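Local coordinates for putative regulatory protein (Streptomyces coelicolor A3, PDB 2PZ9) that probably binds DNA as a TetR-family transcriptional regulator, at residues A[33-38]-A[75-80]; A[51-56]-A[65-70]. One frame throughout, in Å; residues are numbered along the deposited sequence.

Both contacts belong to the all-helical N-terminal region, which by family is probably the DNA-binding part, on the same side of the chain's centre, their centres about 9 Å apart. Contact 1 joins helix 32-50 to helix 74-92; contact 2 joins helix 53-59 to helix 64-70, the two helices of the predicted helix-turn-helix. Along the chain contact 2 is nested inside the loop that contact 1 closes, so helices 32-50 and 74-92 flank, in sequence, the pair that probably reads DNA. The two sites meet directly: Ile35 CD1 packs 3.9 Å from Tyr70 CD1, and Ala38 CB lies 3.6 Å from Ile56 O. The four helices thus form one compact unit, consistent with a head that docks on DNA.

Contact 1: residues A[33-38]-A[75-80]; sequences QRIVAA and EALYAH. With SO4 (sulfate ion), chain C.
The imidazole of His80 turns an edge to Val36: CD2 lies 4.1 Å from Val36 CG2, which sits near the ring plane, and the two side chains run at about a right angle to each other. With CG anti to the backbone N (chi1 -172°), the His80 ring is carried across to helix 32-50. The same ring also meets Phe71, their planes at about 55°.

One turn earlier on helix 74-92, Leu77 makes the second touch, its CD1 reaching Ile35 CG2 at 4.1 Å. Leu77 has its CG anti to the backbone N as well (chi1 177°), which sends the branched end across to the other helix. Phe71 touches both Ile35 and Leu77, and Ile56 adds to the cover over Leu77. No hydrogen bond links the two segments; the grip is van der Waals contact among largely buried groups.

At the N-terminal end of 33-38, Gln33 NE2 gives a hydrogen bond of 2.7 Å to O1 of a sulfate, which probably came from the crystallisation liquor and is also bound by Arg84. Helix 32-50 against the start of helix 74-92, with the helix-turn-helix between them in sequence, is the framework of the TetR-family DNA-binding domain.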
ATOM      1  N   GLN A  33      -6.312  -5.604 -28.489  1.00 61.64           N
ATOM      2  CA  GLN A  33      -5.105  -5.140 -27.785  1.00 60.91           C
ATOM      3  C   GLN A  33      -5.148  -3.655 -27.550  1.00 60.39           C
ATOM      4  O   GLN A  33      -4.881  -3.189 -26.443  1.00 60.42           O
ATOM      5  CB  GLN A  33      -3.858  -5.459 -28.558  1.00 60.68           C
ATOM      6  CG  GLN A  33      -3.744  -6.881 -28.930  1.00 62.23           C
ATOM      7  CD  GLN A  33      -2.569  -7.104 -29.849  1.00 65.04           C
ATOM      8  OE1 GLN A  33      -2.290  -6.289 -30.750  1.00 66.35           O
ATOM      9  NE2 GLN A  33      -1.864  -8.206 -29.635  1.00 65.25           N
ATOM     10  N   ARG A  34      -5.497  -2.921 -28.602  1.00 60.09           N
ATOM     11  CA  ARG A  34      -5.589  -1.474 -28.535  1.00 59.67           C
ATOM     12  C   ARG A  34      -6.585  -0.991 -27.491  1.00 60.12           C
ATOM     13  O   ARG A  34      -6.283  -0.047 -26.769  1.00 60.76           O
ATOM     14  CB  ARG A  34      -5.903  -0.884 -29.903  1.00 59.20           C
ATOM     15  CG  ARG A  34      -4.671  -0.400 -30.612  1.00 57.80           C
ATOM     16  CD  ARG A  34      -4.981   0.487 -31.789  1.00 55.04           C
ATOM     17  NE  ARG A  34      -5.409  -0.274 -32.958  1.00 52.96           N
ATOM     18  CZ  ARG A  34      -6.675  -0.408 -33.342  1.00 52.06           C
ATOM     19  NH1 ARG A  34      -7.664   0.164 -32.660  1.00 51.05           N
ATOM     20  NH2 ARG A  34      -6.955  -1.119 -34.416  1.00 50.96           N
ATOM     21  N   ILE A  35      -7.756  -1.630 -27.410  1.00 60.04           N
ATOM     22  CA  ILE A  35      -8.744  -1.359 -26.342  1.00 59.99           C
ATOM     23  C   ILE A  35      -8.167  -1.663 -24.959  1.00 60.06           C
ATOM     24  O   ILE A  35      -8.399  -0.939 -23.995  1.00 60.03           O
ATOM     25  CB  ILE A  35     -10.045  -2.217 -26.515  1.00 60.11           C
ATOM     26  CG1 ILE A  35     -10.885  -1.742 -27.706  1.00 59.89           C
ATOM     27  CG2 ILE A  35     -10.882  -2.215 -25.243  1.00 59.25           C
ATOM     28  CD1 ILE A  35     -11.908  -2.779 -28.191  1.00 59.55           C
ATOM     29  N   VAL A  36      -7.439  -2.762 -24.863  1.00 60.25           N
ATOM     30  CA  VAL A  36      -6.895  -3.192 -23.588  1.00 60.37           C
ATOM     31  C   VAL A  36      -5.807  -2.220 -23.139  1.00 60.59           C
ATOM     32  O   VAL A  36      -5.835  -1.739 -22.014  1.00 60.33           O
ATOM     33  CB  VAL A  36      -6.357  -4.635 -23.676  1.00 60.43           C
ATOM     34  CG1 VAL A  36      -5.397  -4.948 -22.496  1.00 60.30           C
ATOM     35  CG2 VAL A  36      -7.519  -5.605 -23.761  1.00 58.42           C
ATOM     36  N   ALA A  37      -4.865  -1.918 -24.033  1.00 60.87           N
ATOM     37  CA  ALA A  37      -3.793  -0.966 -23.725  1.00 60.75           C
ATOM     38  C   ALA A  37      -4.370   0.364 -23.256  1.00 60.77           C
ATOM     39  O   ALA A  37      -3.906   0.931 -22.271  1.00 61.11           O
ATOM     40  CB  ALA A  37      -2.902  -0.762 -24.924  1.00 60.35           C
ATOM     41  N   ALA A  38      -5.392   0.842 -23.954  1.00 60.87           N
ATOM     42  CA  ALA A  38      -6.041   2.103 -23.618  1.00 61.46           C
ATOM     43  C   ALA A  38      -6.855   1.999 -22.337  1.00 61.88           C
ATOM     44  O   ALA A  38      -6.936   2.962 -21.576  1.00 62.59           O
ATOM     45  CB  ALA A  38      -6.913   2.608 -24.782  1.00 61.35           C
ATOM     46  N   GLU A  75     -17.230  -2.652 -16.253  1.00 53.53           N
ATOM     47  CA  GLU A  75     -16.709  -3.453 -15.136  1.00 53.82           C
ATOM     48  C   GLU A  75     -16.107  -4.787 -15.624  1.00 52.61           C
ATOM     49  O   GLU A  75     -15.062  -5.227 -15.135  1.00 52.39           O
ATOM     50  CB  GLU A  75     -17.781  -3.647 -14.034  1.00 54.57           C
ATOM     51  CG  GLU A  75     -18.593  -2.358 -13.655  1.00 58.19           C
ATOM     52  CD  GLU A  75     -19.816  -2.090 -14.591  1.00 63.14           C
ATOM     53  OE1 GLU A  75     -20.689  -2.994 -14.727  1.00 64.80           O
ATOM     54  OE2 GLU A  75     -19.913  -0.976 -15.180  1.00 64.63           O
ATOM     55  N   ALA A  76     -16.761  -5.394 -16.611  1.00 51.16           N
ATOM     56  CA  ALA A  76     -16.219  -6.554 -17.308  1.00 50.17           C
ATOM     57  C   ALA A  76     -14.868  -6.256 -17.945  1.00 49.62           C
ATOM     58  O   ALA A  76     -13.956  -7.070 -17.886  1.00 49.66           O
ATOM     59  CB  ALA A  76     -17.210  -7.063 -18.349  1.00 49.70           C
ATOM     60  N   LEU A  77     -14.747  -5.075 -18.537  1.00 49.41           N
ATOM     61  CA  LEU A  77     -13.516  -4.641 -19.146  1.00 49.16           C
ATOM     62  C   LEU A  77     -12.429  -4.536 -18.096  1.00 50.70           C
ATOM     63  O   LEU A  77     -11.350  -5.107 -18.276  1.00 50.85           O
ATOM     64  CB  LEU A  77     -13.722  -3.306 -19.855  1.00 49.07           C
ATOM     65  CG  LEU A  77     -12.540  -2.590 -20.533  1.00 47.76           C
ATOM     66  CD1 LEU A  77     -11.758  -3.476 -21.482  1.00 46.79           C
ATOM     67  CD2 LEU A  77     -12.998  -1.350 -21.255  1.00 47.76           C
ATOM     68  N   TYR A  78     -12.704  -3.824 -16.997  1.00 51.99           N
ATOM     69  CA  TYR A  78     -11.763  -3.818 -15.876  1.00 53.48           C
ATOM     70  C   TYR A  78     -11.313  -5.246 -15.536  1.00 53.83           C
ATOM     71  O   TYR A  78     -10.110  -5.538 -15.577  1.00 54.21           O
ATOM     72  CB  TYR A  78     -12.295  -3.104 -14.623  1.00 54.05           C
ATOM     73  CG  TYR A  78     -11.262  -3.090 -13.484  1.00 55.79           C
ATOM     74  CD1 TYR A  78     -11.292  -4.055 -12.450  1.00 55.57           C
ATOM     75  CD2 TYR A  78     -10.236  -2.125 -13.449  1.00 57.11           C
ATOM     76  CE1 TYR A  78     -10.343  -4.052 -11.424  1.00 55.25           C
ATOM     77  CE2 TYR A  78      -9.278  -2.107 -12.416  1.00 55.66           C
ATOM     78  CZ  TYR A  78      -9.334  -3.073 -11.413  1.00 56.54           C
ATOM     79  OH  TYR A  78      -8.367  -3.058 -10.404  1.00 57.92           O
ATOM     80  N   ALA A  79     -12.272  -6.130 -15.236  1.00 53.85           N
ATOM     81  CA  ALA A  79     -11.955  -7.480 -14.761  1.00 54.08           C
ATOM     82  C   ALA A  79     -10.914  -8.113 -15.661  1.00 54.23           C
ATOM     83  O   ALA A  79      -9.889  -8.616 -15.184  1.00 53.63           O
ATOM     84  CB  ALA A  79     -13.218  -8.356 -14.674  1.00 53.76           C
ATOM     85  N   HIS A  80     -11.180  -8.026 -16.970  1.00 55.00           N
ATOM     86  CA  HIS A  80     -10.306  -8.562 -18.013  1.00 55.34           C
ATOM     87  C   HIS A  80      -8.888  -8.007 -17.903  1.00 55.83           C
ATOM     88  O   HIS A  80      -7.900  -8.765 -17.887  1.00 55.80           O
ATOM     89  CB  HIS A  80     -10.877  -8.252 -19.383  1.00 54.75           C
ATOM     90  CG  HIS A  80     -10.148  -8.917 -20.506  1.00 55.42           C
ATOM     91  ND1 HIS A  80     -10.267 -10.264 -20.778  1.00 56.39           N
ATOM     92  CD2 HIS A  80      -9.302  -8.420 -21.442  1.00 56.15           C
ATOM     93  CE1 HIS A  80      -9.516 -10.570 -21.824  1.00 56.36           C
ATOM     94  NE2 HIS A  80      -8.923  -9.468 -22.249  1.00 55.98           N
TER
HETATM   95  S   SO4 C 228      -2.389  -8.899 -25.891  1.00137.22           S
HETATM   96  O1  SO4 C 228      -2.761  -9.191 -27.272  1.00136.89           O
HETATM   97  O2  SO4 C 228      -2.562 -10.099 -25.063  1.00137.20           O
HETATM   98  O3  SO4 C 228      -0.989  -8.484 -25.874  1.00136.64           O
HETATM   99  O4  SO4 C 228      -3.250  -7.831 -25.366  1.00137.49           O

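Contact 2: residues A[51-56]-A[65-70]; sequences ARVDRI and ERVYAY. With SO4 (sulfate ion), chain E; SO4 (sulfate ion), chain D.
Val53 meets Val67 and Tyr68 across the predicted helix-turn-helix, joining the start of helix 53-59 to helix 64-70. The contact is apolar: Val53 CG1 stands 4.2 Å from Val67 CG1, and the same methyl comes within 3.8 Å of Tyr68 CZ, approaching the ring obliquely. With Val53 CG1 anti to the backbone nitrogen (chi1 175°), that branch is directed to the facing helix, while CG2 lies 3.4 Å from Tyr68 OH. Together they brace the phenol end of an otherwise exposed tyrosine. With both methyls gone, as in an alanine here, a gap would probably open beside Val67, freeing the Tyr68 ring to swing.

Two sulfates, probably from the crystallisation liquor, take up polar groups of both segments. At the N-terminus of helix 53-59, one faces the amides of Val53, which gives a weak hydrogen bond, and Asp54; Lys64 is hydrogen-bonded to the same sulfate. An anion here is consistent with a DNA phosphate site. O4 of the second sulfate lies over one face of the Arg66 guanidinium, toward its rim, 3.4 Å from NH2, an electrostatic contact rather than a directed bond. Tyr70 OH donates to O3 of that sulfate at 2.6 Å, with O3 in the ring plane.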
ATOM      1  N   ALA A  51     -13.407   5.898 -14.774  1.00 63.09           N
ATOM      2  CA  ALA A  51     -12.996   5.731 -16.168  1.00 63.67           C
ATOM      3  C   ALA A  51     -14.176   5.892 -17.150  1.00 64.27           C
ATOM      4  O   ALA A  51     -15.322   5.514 -16.838  1.00 64.29           O
ATOM      5  CB  ALA A  51     -12.266   4.403 -16.372  1.00 63.19           C
ATOM      6  N   ARG A  52     -13.883   6.459 -18.324  1.00 64.73           N
ATOM      7  CA  ARG A  52     -14.866   6.633 -19.401  1.00 65.11           C
ATOM      8  C   ARG A  52     -14.571   5.768 -20.634  1.00 65.30           C
ATOM      9  O   ARG A  52     -13.484   5.836 -21.216  1.00 65.49           O
ATOM     10  CB  ARG A  52     -14.990   8.103 -19.803  1.00 65.01           C
ATOM     11  CG  ARG A  52     -15.716   8.944 -18.780  1.00 66.95           C
ATOM     12  CD  ARG A  52     -16.682   9.926 -19.451  1.00 71.09           C
ATOM     13  NE  ARG A  52     -17.376  10.753 -18.457  1.00 73.89           N
ATOM     14  CZ  ARG A  52     -16.972  11.962 -18.054  1.00 75.16           C
ATOM     15  NH1 ARG A  52     -15.879  12.518 -18.564  1.00 75.88           N
ATOM     16  NH2 ARG A  52     -17.664  12.627 -17.136  1.00 75.46           N
ATOM     17  N   VAL A  53     -15.556   4.954 -21.022  1.00 65.44           N
ATOM     18  CA  VAL A  53     -15.526   4.179 -22.271  1.00 65.39           C
ATOM     19  C   VAL A  53     -15.360   5.094 -23.494  1.00 65.28           C
ATOM     20  O   VAL A  53     -14.627   4.756 -24.422  1.00 64.93           O
ATOM     21  CB  VAL A  53     -16.800   3.297 -22.395  1.00 65.78           C
ATOM     22  CG1 VAL A  53     -16.866   2.561 -23.744  1.00 65.73           C
ATOM     23  CG2 VAL A  53     -16.876   2.313 -21.223  1.00 65.70           C
ATOM     24  N   ASP A  54     -16.048   6.241 -23.478  1.00 65.49           N
ATOM     25  CA  ASP A  54     -15.745   7.378 -24.367  1.00 66.02           C
ATOM     26  C   ASP A  54     -14.244   7.535 -24.590  1.00 65.58           C
ATOM     27  O   ASP A  54     -13.746   7.265 -25.682  1.00 65.67           O
ATOM     28  CB  ASP A  54     -16.295   8.691 -23.787  1.00 66.41           C
ATOM     29  CG  ASP A  54     -17.758   8.900 -24.100  1.00 68.72           C
ATOM     30  OD1 ASP A  54     -18.459   7.897 -24.389  1.00 71.74           O
ATOM     31  OD2 ASP A  54     -18.215  10.071 -24.060  1.00 70.28           O
ATOM     32  N   ARG A  55     -13.532   7.960 -23.545  1.00 65.09           N
ATOM     33  CA  ARG A  55     -12.086   8.164 -23.627  1.00 64.85           C
ATOM     34  C   ARG A  55     -11.349   6.911 -24.095  1.00 63.82           C
ATOM     35  O   ARG A  55     -10.410   7.001 -24.896  1.00 63.89           O
ATOM     36  CB  ARG A  55     -11.505   8.596 -22.278  1.00 65.27           C
ATOM     37  CG  ARG A  55     -11.742  10.030 -21.870  1.00 66.70           C
ATOM     38  CD  ARG A  55     -11.021  10.229 -20.556  1.00 69.67           C
ATOM     39  NE  ARG A  55     -11.628  11.254 -19.713  1.00 72.70           N
ATOM     40  CZ  ARG A  55     -12.210  11.027 -18.535  1.00 73.65           C
ATOM     41  NH1 ARG A  55     -12.285   9.793 -18.041  1.00 72.81           N
ATOM     42  NH2 ARG A  55     -12.715  12.049 -17.845  1.00 74.07           N
ATOM     43  N   ILE A  56     -11.763   5.753 -23.590  1.00 62.42           N
ATOM     44  CA  ILE A  56     -11.059   4.521 -23.904  1.00 61.37           C
ATOM     45  C   ILE A  56     -11.122   4.191 -25.395  1.00 61.30           C
ATOM     46  O   ILE A  56     -10.097   3.866 -25.991  1.00 61.17           O
ATOM     47  CB  ILE A  56     -11.543   3.332 -23.055  1.00 61.35           C
ATOM     48  CG1 ILE A  56     -10.993   3.452 -21.625  1.00 61.04           C
ATOM     49  CG2 ILE A  56     -11.125   1.998 -23.708  1.00 59.94           C
ATOM     50  CD1 ILE A  56     -11.651   2.519 -20.603  1.00 60.58           C
ATOM     51  N   GLU A  65     -19.431   1.278 -29.474  1.00 63.45           N
ATOM     52  CA  GLU A  65     -20.123   0.041 -29.859  1.00 63.96           C
ATOM     53  C   GLU A  65     -19.159  -1.149 -29.983  1.00 63.67           C
ATOM     54  O   GLU A  65     -19.474  -2.258 -29.537  1.00 63.87           O
ATOM     55  CB  GLU A  65     -20.989   0.192 -31.121  1.00 63.75           C
ATOM     56  CG  GLU A  65     -22.232  -0.754 -31.086  1.00 65.12           C
ATOM     57  CD  GLU A  65     -22.916  -1.020 -32.456  1.00 65.00           C
ATOM     58  OE1 GLU A  65     -22.299  -0.714 -33.501  1.00 66.70           O
ATOM     59  OE2 GLU A  65     -24.066  -1.551 -32.485  1.00 63.99           O
ATOM     60  N   ARG A  66     -17.985  -0.903 -30.558  1.00 63.53           N
ATOM     61  CA  ARG A  66     -16.965  -1.940 -30.739  1.00 63.51           C
ATOM     62  C   ARG A  66     -16.463  -2.493 -29.402  1.00 63.02           C
ATOM     63  O   ARG A  66     -16.396  -3.716 -29.199  1.00 62.88           O
ATOM     64  CB  ARG A  66     -15.788  -1.381 -31.524  1.00 63.93           C
ATOM     65  CG  ARG A  66     -15.234  -2.326 -32.539  1.00 65.52           C
ATOM     66  CD  ARG A  66     -15.622  -1.878 -33.946  1.00 70.36           C
ATOM     67  NE  ARG A  66     -15.942  -2.992 -34.852  1.00 74.25           N
ATOM     68  CZ  ARG A  66     -15.980  -4.292 -34.524  1.00 75.15           C
ATOM     69  NH1 ARG A  66     -15.703  -4.716 -33.292  1.00 75.44           N
ATOM     70  NH2 ARG A  66     -16.296  -5.187 -35.451  1.00 75.11           N
ATOM     71  N   VAL A  67     -16.113  -1.581 -28.496  1.00 62.26           N
ATOM     72  CA  VAL A  67     -15.650  -1.944 -27.167  1.00 61.55           C
ATOM     73  C   VAL A  67     -16.627  -2.941 -26.537  1.00 61.43           C
ATOM     74  O   VAL A  67     -16.232  -4.026 -26.084  1.00 61.56           O
ATOM     75  CB  VAL A  67     -15.479  -0.692 -26.283  1.00 61.48           C
ATOM     76  CG1 VAL A  67     -15.068  -1.067 -24.862  1.00 60.99           C
ATOM     77  CG2 VAL A  67     -14.454   0.270 -26.904  1.00 60.76           C
ATOM     78  N   TYR A  68     -17.905  -2.585 -26.569  1.00 60.65           N
ATOM     79  CA  TYR A  68     -18.959  -3.400 -25.991  1.00 59.94           C
ATOM     80  C   TYR A  68     -19.254  -4.698 -26.739  1.00 59.10           C
ATOM     81  O   TYR A  68     -20.037  -5.514 -26.268  1.00 58.74           O
ATOM     82  CB  TYR A  68     -20.246  -2.587 -25.833  1.00 60.38           C
ATOM     83  CG  TYR A  68     -20.181  -1.437 -24.838  1.00 61.60           C
ATOM     84  CD1 TYR A  68     -19.732  -1.623 -23.513  1.00 62.00           C
ATOM     85  CD2 TYR A  68     -20.600  -0.159 -25.211  1.00 62.53           C
ATOM     86  CE1 TYR A  68     -19.699  -0.554 -22.599  1.00 61.97           C
ATOM     87  CE2 TYR A  68     -20.560   0.915 -24.303  1.00 63.65           C
ATOM     88  CZ  TYR A  68     -20.117   0.711 -23.004  1.00 62.24           C
ATOM     89  OH  TYR A  68     -20.098   1.794 -22.142  1.00 63.15           O
ATOM     90  N   ALA A  69     -18.650  -4.894 -27.904  1.00 58.51           N
ATOM     91  CA  ALA A  69     -18.725  -6.205 -28.544  1.00 57.85           C
ATOM     92  C   ALA A  69     -17.768  -7.162 -27.814  1.00 57.68           C
ATOM     93  O   ALA A  69     -18.153  -8.276 -27.463  1.00 58.02           O
ATOM     94  CB  ALA A  69     -18.415  -6.123 -30.012  1.00 57.17           C
ATOM     95  N   TYR A  70     -16.539  -6.718 -27.547  1.00 57.01           N
ATOM     96  CA  TYR A  70     -15.587  -7.548 -26.823  1.00 56.56           C
ATOM     97  C   TYR A  70     -15.991  -7.705 -25.370  1.00 56.51           C
ATOM     98  O   TYR A  70     -15.903  -8.788 -24.800  1.00 56.63           O
ATOM     99  CB  TYR A  70     -14.171  -6.959 -26.896  1.00 56.54           C
ATOM    100  CG  TYR A  70     -13.548  -7.033 -28.273  1.00 56.16           C
ATOM    101  CD1 TYR A  70     -13.806  -6.034 -29.231  1.00 56.07           C
ATOM    102  CD2 TYR A  70     -12.708  -8.094 -28.624  1.00 53.68           C
ATOM    103  CE1 TYR A  70     -13.258  -6.103 -30.516  1.00 55.88           C
ATOM    104  CE2 TYR A  70     -12.148  -8.171 -29.891  1.00 55.23           C
ATOM    105  CZ  TYR A  70     -12.430  -7.171 -30.840  1.00 56.31           C
ATOM    106  OH  TYR A  70     -11.891  -7.230 -32.104  1.00 55.50           O
TER
HETATM  107  S   SO4 E 230     -18.693   6.515 -20.834  1.00120.88           S
HETATM  108  O1  SO4 E 230     -19.801   6.046 -21.663  1.00121.11           O
HETATM  109  O2  SO4 E 230     -17.514   6.636 -21.677  1.00120.30           O
HETATM  110  O3  SO4 E 230     -18.963   7.853 -20.314  1.00120.47           O
HETATM  111  O4  SO4 E 230     -18.483   5.561 -19.733  1.00120.24           O
HETATM  112  S   SO4 D 229     -11.973  -4.892 -35.232  1.00136.48           S
HETATM  113  O1  SO4 D 229     -12.020  -3.426 -35.326  1.00136.39           O
HETATM  114  O2  SO4 D 229     -10.659  -5.420 -35.606  1.00136.09           O
HETATM  115  O3  SO4 D 229     -12.278  -5.310 -33.867  1.00136.76           O
HETATM  116  O4  SO4 D 229     -12.981  -5.441 -36.126  1.00136.38           O